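Local coordinates for SusD family protein (Bacteroides uniformis, PDB 7KV1) that probably binds beta-glucans at the surface of a human gut bacterium, as a SusD-like glycan-binding protein with helices of the tetratricopeptide-repeat kind, at residues A[81-86]-A[340-345]; A[115-120]-A[157-162]; A[165-170]-A[180-185]. All blocks are in the same frame, centred on the assembly; numbering follows the deposited sequence.

Followed from the N terminus, the chain first lays down the loop 81-86, which waits for its partner until 340-345, so interaction 1 closes a very long loop and joins the N-terminal part of the SusD-like fold to its later part. Both other contacts fall within that span. Interaction 2 closes first, where helix 138-162 returns against helix 110-129. Interaction 3 follows in series, a short closure in the connection between helix 138-162 and helix 185-201. These two touch, Y117 of helix 110-129 reaching P167, and their centres are about 11 Å apart. Interaction 1 lies across the chain's centre from interaction 2, about 27 Å between centres.

Interaction 1. Residues A[81-86]-A[340-345]; sequences NFWVGG and RLETYQ
The loop carrying N81 and F82 passes the start of helix 341-345, where R340 is the N-cap residue; the closest alpha carbons are CA of F82 and CA of R340, 5.1 Å apart. In this SusD-like fold the beginning of the short helix is fastened to one carbonyl of the loop. N81 O accepts the backbone N of R340 at 3.1 Å, nearly straight at 165°, and also the hydroxyl OG1 of T343 at 2.8 Å, which comes from a position tilted off the carbonyl plane. The N81 side-chain amide has its own partner, E76.

Beyond this double grip R340 runs across the indole of W83. Its CG stands over the five-membered ring, 3.6 Å from that centroid, while the bend at chi3 (72°) helps bring the guanidinium down flat on the benzo end, planes 17° apart and CZ 3.4 Å from CH2 of W83. This is an off-centre cation-pi stack. Y498 meets W83 edge-to-face. One water joins the two segments, accepting from NE1 of W83 at 3.1 Å and from N of L341 at 3.0 Å, and giving a weak bond to OE1 of E342.

Interaction 2. Residues A[115-120]-A[157-162]; sequences VDYSGI and NMLWHY
L159 lays one methyl on the ring of Y117: CD1 is over a face, offset toward the rim, 3.7 Å from the ring centroid and 20° off its normal, a CH-pi contact. Its sister branch also reaches this ring, with CD2 of L159 3.6 Å from CE2 of Y117. The Y117 hydroxyl is hydrogen-bonded to the carbonyl of P167, which should limit the ring's swing away from the leucine. I120 approaches the same leucine tip to tip, CD1 of I120 lying 3.6 Å from CD1 of L159, and the base of the leucine fork rests against D116, whose CB is 3.5 Å from CG of L159. One leucine thus fits among three side chains of the facing helix.

The segments belong to consecutive helices, 110-129 and 138-162, which form an antiparallel helical hairpin of the kind found in tetratricopeptide-repeat folds; the local axes approach to 9.9 Å with their directions 151° apart.

Next to the leucine, M158 crosses D116 at about a right angle. Its CG is anti to the backbone N (chi1 -164°), which carries the thioether past the carboxylate, and SD comes to 3.1 Å from OD1 of D116. OD2 of D116 lies over the start of the same chain, 3.3 Å from CB of M158. OD1 is buried with no hydrogen-bonding partner in the model, and such surroundings would probably make ionisation of this aspartate less easy.

Interaction 3. Residues A[165-170]-A[180-185]; sequences NVPFYL and APQYTA
The ring of Y183 carries the CB of F168 over the centre of one face, 3.6 Å from the centroid, so the methylene and not the phenyl makes the central CH-pi contact. The F168 ring is tilted only 23° from the tyrosine but displaced beside it, centroids 5.1 Å apart, with little face-to-face overlap; a chi1 of -164° sets the phenyl opposite its backbone N and takes it toward Y156 and L192. The phenol oxygen of Y183 is bonded to E191 of helix 185-201. An alanine in place of Y183 is likely to leave F168 CB without its aromatic cover and E191 without this hydroxyl partner. The methyl of A180 presses on Y169, its CB 3.4 Å from CD1 of the ring.

Between these groups the backbones form a single antiparallel beta bridge, P167 and Q182 being its non-hydrogen-bonded pair, within the connection from helix 138-162 to helix 185-201. Flanking bonds hold it: Y183 N to V166 O at 3.0 Å, and F168 N to P181 O at 3.1 Å.

Side-chain amides continue the pairing. The extended Q182 brings NE2 to O of N165 at 2.9 Å, with an N-H...O angle of 169°; the acceptor lies in the plane of the Q182 amide, although the donor stands well above the plane of the carbonyl. OE1 of Q182 faces the other way, to the backbone N of V524. N165 accepts at the entrance to helix 185-201, where T184 is the N-cap: OD1 of N165 takes N of A185 at 2.8 Å, and ND2 of N165 is bonded to N526.

Interaction 1. Residues A[81-86]-A[340-345]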
loop_
_atom_site.group_PDB
_atom_site.type_symbol
_atom_site.label_atom_id
_atom_site.label_comp_id
_atom_site.label_asym_id
_atom_site.label_seq_id
_atom_site.Cartn_x
_atom_site.Cartn_y
_atom_site.Cartn_z
ATOM N N ASN A 81 5.038 -9.870 9.083
ATOM C CA ASN A 81 4.189 -9.311 10.177
ATOM C C ASN A 81 3.054 -10.291 10.565
ATOM O O ASN A 81 2.617 -10.284 11.759
ATOM C CB ASN A 81 3.561 -7.975 9.810
ATOM C CG ASN A 81 4.514 -6.802 9.913
ATOM O OD1 ASN A 81 5.440 -6.827 10.736
ATOM N ND2 ASN A 81 4.290 -5.800 9.067
ATOM N N PHE A 82 2.550 -11.054 9.602
ATOM C CA PHE A 82 1.271 -11.806 9.741
ATOM C C PHE A 82 1.466 -13.250 9.305
ATOM O O PHE A 82 2.373 -13.555 8.539
ATOM C CB PHE A 82 0.179 -11.193 8.861
ATOM C CG PHE A 82 -0.228 -9.817 9.316
ATOM C CD1 PHE A 82 -1.191 -9.667 10.311
ATOM C CD2 PHE A 82 0.439 -8.690 8.841
ATOM C CE1 PHE A 82 -1.521 -8.409 10.782
ATOM C CE2 PHE A 82 0.068 -7.432 9.286
ATOM C CZ PHE A 82 -0.890 -7.292 10.270
ATOM N N TRP A 83 0.519 -14.094 9.689
ATOM C CA TRP A 83 0.265 -15.380 9.011
ATOM C C TRP A 83 -0.895 -15.128 8.042
ATOM O O TRP A 83 -1.611 -14.115 8.195
ATOM C CB TRP A 83 -0.051 -16.477 10.027
ATOM C CG TRP A 83 0.939 -16.663 11.126
ATOM C CD1 TRP A 83 0.685 -16.555 12.455
ATOM C CD2 TRP A 83 2.331 -17.039 11.001
ATOM N NE1 TRP A 83 1.807 -16.853 13.168
ATOM C CE2 TRP A 83 2.845 -17.127 12.318
ATOM C CE3 TRP A 83 3.197 -17.265 9.922
ATOM C CZ2 TRP A 83 4.177 -17.437 12.591
ATOM C CZ3 TRP A 83 4.513 -17.593 10.185
ATOM C CH2 TRP A 83 4.992 -17.683 11.503
ATOM N N VAL A 84 -1.061 -15.990 7.060
ATOM C CA VAL A 84 -2.169 -15.859 6.085
ATOM C C VAL A 84 -3.490 -16.209 6.790
ATOM O O VAL A 84 -4.455 -15.449 6.606
ATOM C CB VAL A 84 -1.915 -16.714 4.840
ATOM C CG1 VAL A 84 -3.139 -16.754 3.935
ATOM C CG2 VAL A 84 -0.725 -16.147 4.087
ATOM N N GLY A 85 -3.532 -17.314 7.528
ATOM C CA GLY A 85 -4.749 -17.745 8.243
ATOM C C GLY A 85 -5.800 -18.329 7.307
ATOM O O GLY A 85 -5.432 -19.061 6.349
ATOM N N GLY A 86 -7.066 -18.001 7.542
ATOM C CA GLY A 86 -8.211 -18.663 6.883
ATOM C C GLY A 86 -8.538 -19.986 7.538
ATOM O O GLY A 86 -7.936 -20.304 8.600
ATOM N N ARG A 340 1.363 -12.141 13.961
ATOM C CA ARG A 340 2.407 -12.990 14.603
ATOM C C ARG A 340 2.698 -12.455 15.998
ATOM O O ARG A 340 2.675 -11.216 16.190
ATOM C CB ARG A 340 3.695 -13.082 13.788
ATOM C CG ARG A 340 3.447 -13.725 12.440
ATOM C CD ARG A 340 4.509 -13.488 11.376
ATOM N NE ARG A 340 5.730 -14.206 11.622
ATOM C CZ ARG A 340 6.511 -14.724 10.663
ATOM N NH1 ARG A 340 6.158 -14.690 9.383
ATOM N NH2 ARG A 340 7.601 -15.363 11.017
ATOM N N LEU A 341 2.988 -13.367 16.923
ATOM C CA LEU A 341 3.382 -13.007 18.309
ATOM C C LEU A 341 4.645 -12.142 18.268
ATOM O O LEU A 341 4.777 -11.201 19.063
ATOM C CB LEU A 341 3.616 -14.290 19.126
ATOM C CG LEU A 341 4.024 -14.084 20.594
ATOM C CD1 LEU A 341 3.037 -13.181 21.337
ATOM C CD2 LEU A 341 4.153 -15.431 21.309
ATOM N N GLU A 342 5.566 -12.471 17.387
ATOM C CA GLU A 342 6.831 -11.729 17.187
ATOM C C GLU A 342 6.496 -10.272 16.838
ATOM O O GLU A 342 7.182 -9.359 17.294
ATOM C CB GLU A 342 7.647 -12.495 16.132
ATOM C CG GLU A 342 7.901 -13.986 16.465
ATOM C CD GLU A 342 6.795 -15.070 16.440
ATOM O OE1 GLU A 342 5.906 -15.067 15.563
ATOM O OE2 GLU A 342 6.855 -15.992 17.299
ATOM N N THR A 343 5.432 -10.012 16.096
ATOM C CA THR A 343 5.024 -8.624 15.753
ATOM C C THR A 343 4.533 -7.876 17.004
ATOM O O THR A 343 4.803 -6.646 17.145
ATOM C CB THR A 343 3.978 -8.630 14.638
ATOM O OG1 THR A 343 4.479 -9.514 13.640
ATOM C CG2 THR A 343 3.705 -7.259 14.071
ATOM N N TYR A 344 3.754 -8.541 17.852
ATOM C CA TYR A 344 3.340 -7.935 19.136
ATOM C C TYR A 344 4.609 -7.674 19.955
ATOM O O TYR A 344 4.795 -6.556 20.486
ATOM C CB TYR A 344 2.311 -8.821 19.836
ATOM C CG TYR A 344 1.953 -8.336 21.212
ATOM C CD1 TYR A 344 0.994 -7.355 21.407
ATOM C CD2 TYR A 344 2.621 -8.831 22.320
ATOM C CE1 TYR A 344 0.690 -6.885 22.679
ATOM C CE2 TYR A 344 2.323 -8.386 23.600
ATOM C CZ TYR A 344 1.361 -7.406 23.773
ATOM O OH TYR A 344 1.116 -6.936 25.024
ATOM N N GLN A 345 5.486 -8.662 20.068
ATOM C CA GLN A 345 6.652 -8.594 21.012
ATOM C C GLN A 345 7.737 -7.600 20.558
ATOM O O GLN A 345 8.538 -7.189 21.409
ATOM C CB GLN A 345 7.267 -9.984 21.201
ATOM C CG GLN A 345 6.314 -10.948 21.874
ATOM C CD GLN A 345 6.882 -12.344 21.973
ATOM O OE1 GLN A 345 7.680 -12.788 21.150
ATOM N NE2 GLN A 345 6.438 -13.054 22.987
HETATM O O HOH W 1 2.834 -16.237 16.028
#

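Interaction 2. Residues A[115-120]-A[157-162]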
loop_
_atom_site.group_PDB
_atom_site.type_symbol
_atom_site.label_atom_id
_atom_site.label_comp_id
_atom_site.label_asym_id
_atom_site.label_seq_id
_atom_site.Cartn_x
_atom_site.Cartn_y
_atom_site.Cartn_z
ATOM N N VAL A 115 -7.722 -5.609 -12.233
ATOM C CA VAL A 115 -8.040 -4.295 -11.614
ATOM C C VAL A 115 -7.155 -3.211 -12.233
ATOM O O VAL A 115 -7.677 -2.182 -12.706
ATOM C CB VAL A 115 -7.831 -4.350 -10.094
ATOM C CG1 VAL A 115 -7.880 -2.961 -9.487
ATOM C CG2 VAL A 115 -8.823 -5.280 -9.418
ATOM N N ASP A 116 -5.837 -3.409 -12.215
ATOM C CA ASP A 116 -4.883 -2.353 -12.652
ATOM C C ASP A 116 -5.099 -2.027 -14.137
ATOM O O ASP A 116 -5.172 -0.832 -14.475
ATOM C CB ASP A 116 -3.440 -2.736 -12.342
ATOM C CG ASP A 116 -3.134 -2.801 -10.854
ATOM O OD1 ASP A 116 -3.822 -2.100 -10.051
ATOM O OD2 ASP A 116 -2.212 -3.576 -10.507
ATOM N N TYR A 117 -5.194 -3.035 -15.018
ATOM C CA TYR A 117 -5.407 -2.773 -16.466
ATOM C C TYR A 117 -6.801 -2.178 -16.716
ATOM O O TYR A 117 -6.950 -1.441 -17.705
ATOM C CB TYR A 117 -5.060 -3.996 -17.333
ATOM C CG TYR A 117 -3.576 -4.160 -17.497
ATOM C CD1 TYR A 117 -2.834 -3.243 -18.231
ATOM C CD2 TYR A 117 -2.900 -5.205 -16.889
ATOM C CE1 TYR A 117 -1.459 -3.384 -18.383
ATOM C CE2 TYR A 117 -1.532 -5.363 -17.034
ATOM C CZ TYR A 117 -0.801 -4.436 -17.761
ATOM O OH TYR A 117 0.551 -4.596 -17.883
ATOM N N SER A 118 -7.804 -2.502 -15.908
ATOM C CA SER A 118 -9.126 -1.846 -15.987
ATOM C C SER A 118 -8.986 -0.356 -15.653
ATOM O O SER A 118 -9.486 0.485 -16.401
ATOM C CB SER A 118 -10.110 -2.525 -15.086
ATOM O OG SER A 118 -10.315 -3.859 -15.524
ATOM N N GLY A 119 -8.290 -0.033 -14.568
ATOM C CA GLY A 119 -7.955 1.365 -14.253
ATOM C C GLY A 119 -7.243 2.042 -15.405
ATOM O O GLY A 119 -7.629 3.189 -15.802
ATOM N N ILE A 120 -6.221 1.393 -15.935
ATOM C CA ILE A 120 -5.399 1.989 -17.027
ATOM C C ILE A 120 -6.301 2.285 -18.244
ATOM O O ILE A 120 -6.305 3.437 -18.705
ATOM C CB ILE A 120 -4.185 1.104 -17.303
ATOM C CG1 ILE A 120 -3.188 1.203 -16.151
ATOM C CG2 ILE A 120 -3.546 1.469 -18.623
ATOM C CD1 ILE A 120 -2.376 -0.053 -15.982
ATOM N N ASN A 157 2.063 1.373 -11.171
ATOM C CA ASN A 157 3.002 1.213 -10.036
ATOM C C ASN A 157 2.692 -0.110 -9.312
ATOM O O ASN A 157 3.622 -0.811 -8.880
ATOM C CB ASN A 157 2.924 2.427 -9.109
ATOM C CG ASN A 157 3.815 2.268 -7.905
ATOM O OD1 ASN A 157 4.998 1.925 -8.048
ATOM N ND2 ASN A 157 3.235 2.504 -6.733
ATOM N N MET A 158 1.408 -0.411 -9.136
ATOM C CA MET A 158 0.950 -1.683 -8.529
ATOM C C MET A 158 1.405 -2.872 -9.391
ATOM O O MET A 158 2.038 -3.799 -8.858
ATOM C CB MET A 158 -0.573 -1.684 -8.365
ATOM C CG MET A 158 -1.074 -2.741 -7.435
ATOM S SD MET A 158 -2.863 -2.537 -7.182
ATOM C CE MET A 158 -2.913 -0.957 -6.346
ATOM N N LEU A 159 1.162 -2.827 -10.695
ATOM C CA LEU A 159 1.610 -3.887 -11.640
ATOM C C LEU A 159 3.119 -4.089 -11.519
ATOM O O LEU A 159 3.578 -5.247 -11.450
ATOM C CB LEU A 159 1.246 -3.494 -13.072
ATOM C CG LEU A 159 -0.239 -3.573 -13.403
ATOM C CD1 LEU A 159 -0.524 -2.819 -14.696
ATOM C CD2 LEU A 159 -0.708 -5.031 -13.504
ATOM N N TRP A 160 3.857 -2.991 -11.560
ATOM C CA TRP A 160 5.331 -2.993 -11.526
ATOM C C TRP A 160 5.789 -3.638 -10.230
ATOM O O TRP A 160 6.693 -4.477 -10.289
ATOM C CB TRP A 160 5.841 -1.558 -11.659
ATOM C CG TRP A 160 7.314 -1.376 -11.520
ATOM C CD1 TRP A 160 8.308 -1.903 -12.289
ATOM C CD2 TRP A 160 7.962 -0.510 -10.578
ATOM N NE1 TRP A 160 9.535 -1.469 -11.840
ATOM C CE2 TRP A 160 9.356 -0.612 -10.802
ATOM C CE3 TRP A 160 7.513 0.264 -9.500
ATOM C CZ2 TRP A 160 10.294 0.044 -10.003
ATOM C CZ3 TRP A 160 8.433 0.978 -8.765
ATOM C CH2 TRP A 160 9.807 0.873 -9.011
ATOM N N HIS A 161 5.181 -3.289 -9.095
ATOM C CA HIS A 161 5.614 -3.813 -7.767
ATOM C C HIS A 161 5.430 -5.332 -7.705
ATOM O O HIS A 161 6.313 -6.014 -7.142
ATOM C CB HIS A 161 4.855 -3.134 -6.609
ATOM C CG HIS A 161 5.512 -1.933 -6.009
ATOM N ND1 HIS A 161 5.520 -0.700 -6.618
ATOM C CD2 HIS A 161 6.188 -1.773 -4.845
ATOM C CE1 HIS A 161 6.109 0.173 -5.831
ATOM N NE2 HIS A 161 6.569 -0.470 -4.751
ATOM N N TYR A 162 4.296 -5.836 -8.197
ATOM C CA TYR A 162 3.890 -7.267 -8.028
ATOM C C TYR A 162 4.474 -8.111 -9.160
ATOM O O TYR A 162 5.159 -9.114 -8.833
ATOM C CB TYR A 162 2.365 -7.409 -7.896
ATOM C CG TYR A 162 1.896 -7.042 -6.523
ATOM C CD1 TYR A 162 2.125 -7.870 -5.438
ATOM C CD2 TYR A 162 1.333 -5.808 -6.283
ATOM C CE1 TYR A 162 1.760 -7.491 -4.153
ATOM C CE2 TYR A 162 0.953 -5.426 -5.014
ATOM C CZ TYR A 162 1.181 -6.262 -3.942
ATOM O OH TYR A 162 0.847 -5.857 -2.687
#

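Interaction 3. Residues A[165-170]-A[180-185]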
loop_
_atom_site.group_PDB
_atom_site.type_symbol
_atom_site.label_atom_id
_atom_site.label_comp_id
_atom_site.label_asym_id
_atom_site.label_seq_id
_atom_site.Cartn_x
_atom_site.Cartn_y
_atom_site.Cartn_z
ATOM N N ASN A 165 7.467 -7.240 -15.029
ATOM C CA ASN A 165 7.642 -7.365 -16.496
ATOM C C ASN A 165 6.250 -7.396 -17.128
ATOM O O ASN A 165 5.657 -8.478 -17.228
ATOM C CB ASN A 165 8.500 -8.592 -16.833
ATOM C CG ASN A 165 9.812 -8.620 -16.073
ATOM O OD1 ASN A 165 10.680 -7.777 -16.295
ATOM N ND2 ASN A 165 9.993 -9.606 -15.206
ATOM N N VAL A 166 5.695 -6.244 -17.478
ATOM C CA VAL A 166 4.252 -6.162 -17.808
ATOM C C VAL A 166 4.054 -5.437 -19.135
ATOM O O VAL A 166 4.866 -4.606 -19.517
ATOM C CB VAL A 166 3.469 -5.479 -16.681
ATOM C CG1 VAL A 166 3.571 -6.275 -15.389
ATOM C CG2 VAL A 166 3.923 -4.026 -16.500
ATOM N N PRO A 167 2.964 -5.760 -19.860
ATOM C CA PRO A 167 2.486 -4.945 -20.979
ATOM C C PRO A 167 2.360 -3.470 -20.568
ATOM O O PRO A 167 1.821 -3.156 -19.501
ATOM C CB PRO A 167 1.105 -5.525 -21.310
ATOM C CG PRO A 167 1.224 -6.952 -20.855
ATOM C CD PRO A 167 2.067 -6.894 -19.591
ATOM N N PHE A 168 2.913 -2.605 -21.400
ATOM C CA PHE A 168 2.969 -1.154 -21.152
ATOM C C PHE A 168 2.332 -0.412 -22.327
ATOM O O PHE A 168 2.865 -0.503 -23.439
ATOM C CB PHE A 168 4.417 -0.734 -20.876
ATOM C CG PHE A 168 4.440 0.627 -20.246
ATOM C CD1 PHE A 168 4.428 1.760 -21.027
ATOM C CD2 PHE A 168 4.272 0.757 -18.880
ATOM C CE1 PHE A 168 4.384 3.015 -20.445
ATOM C CE2 PHE A 168 4.214 2.008 -18.309
ATOM C CZ PHE A 168 4.251 3.128 -19.097
ATOM N N TYR A 169 1.221 0.282 -22.089
ATOM C CA TYR A 169 0.557 1.122 -23.116
ATOM C C TYR A 169 -0.033 2.389 -22.484
ATOM O O TYR A 169 -0.661 2.306 -21.388
ATOM C CB TYR A 169 -0.539 0.356 -23.857
ATOM C CG TYR A 169 -1.614 -0.305 -23.036
ATOM C CD1 TYR A 169 -1.381 -1.514 -22.412
ATOM C CD2 TYR A 169 -2.909 0.198 -23.015
ATOM C CE1 TYR A 169 -2.391 -2.196 -21.760
ATOM C CE2 TYR A 169 -3.931 -0.460 -22.350
ATOM C CZ TYR A 169 -3.665 -1.658 -21.703
ATOM O OH TYR A 169 -4.647 -2.344 -21.029
ATOM N N LEU A 170 0.099 3.515 -23.189
ATOM C CA LEU A 170 -0.505 4.814 -22.780
ATOM C C LEU A 170 -1.651 5.217 -23.734
ATOM O O LEU A 170 -2.172 6.331 -23.568
ATOM C CB LEU A 170 0.611 5.856 -22.737
ATOM C CG LEU A 170 1.749 5.571 -21.762
ATOM C CD1 LEU A 170 2.780 6.693 -21.801
ATOM C CD2 LEU A 170 1.247 5.347 -20.332
ATOM N N ALA A 180 -0.234 -4.987 -25.930
ATOM C CA ALA A 180 0.886 -4.037 -25.835
ATOM C C ALA A 180 2.179 -4.818 -25.603
ATOM O O ALA A 180 2.168 -5.925 -25.075
ATOM C CB ALA A 180 0.581 -3.049 -24.734
ATOM N N PRO A 181 3.341 -4.230 -25.939
ATOM C CA PRO A 181 4.611 -4.919 -25.756
ATOM C C PRO A 181 4.844 -5.098 -24.245
ATOM O O PRO A 181 4.519 -4.195 -23.498
ATOM C CB PRO A 181 5.617 -3.993 -26.441
ATOM C CG PRO A 181 4.975 -2.629 -26.346
ATOM C CD PRO A 181 3.482 -2.868 -26.479
ATOM N N GLN A 182 5.293 -6.286 -23.839
ATOM C CA GLN A 182 5.756 -6.556 -22.452
ATOM C C GLN A 182 7.123 -5.883 -22.251
ATOM O O GLN A 182 8.096 -6.243 -22.936
ATOM C CB GLN A 182 5.786 -8.053 -22.182
ATOM C CG GLN A 182 6.040 -8.420 -20.722
ATOM C CD GLN A 182 6.151 -9.918 -20.590
ATOM O OE1 GLN A 182 6.411 -10.604 -21.578
ATOM N NE2 GLN A 182 6.002 -10.432 -19.382
ATOM N N TYR A 183 7.189 -4.914 -21.332
ATOM C CA TYR A 183 8.463 -4.289 -20.895
ATOM C C TYR A 183 9.068 -5.096 -19.756
ATOM O O TYR A 183 8.303 -5.791 -19.022
ATOM C CB TYR A 183 8.199 -2.880 -20.394
ATOM C CG TYR A 183 7.925 -1.848 -21.441
ATOM C CD1 TYR A 183 7.484 -2.171 -22.713
ATOM C CD2 TYR A 183 8.058 -0.509 -21.112
ATOM C CE1 TYR A 183 7.212 -1.184 -23.647
ATOM C CE2 TYR A 183 7.829 0.478 -22.048
ATOM C CZ TYR A 183 7.413 0.141 -23.310
ATOM O OH TYR A 183 7.179 1.145 -24.179
ATOM N N THR A 184 10.385 -4.969 -19.585
ATOM C CA THR A 184 11.110 -5.449 -18.391
ATOM C C THR A 184 10.705 -4.544 -17.210
ATOM O O THR A 184 10.262 -3.401 -17.453
ATOM C CB THR A 184 12.622 -5.535 -18.633
ATOM O OG1 THR A 184 13.073 -4.174 -18.645
ATOM C CG2 THR A 184 12.977 -6.316 -19.894
ATOM N N ALA A 185 10.855 -5.011 -15.964
ATOM C CA ALA A 185 10.573 -4.187 -14.760
ATOM C C ALA A 185 11.302 -2.834 -14.871
ATOM O O ALA A 185 10.638 -1.780 -14.648
ATOM C CB ALA A 185 10.976 -4.911 -13.511
#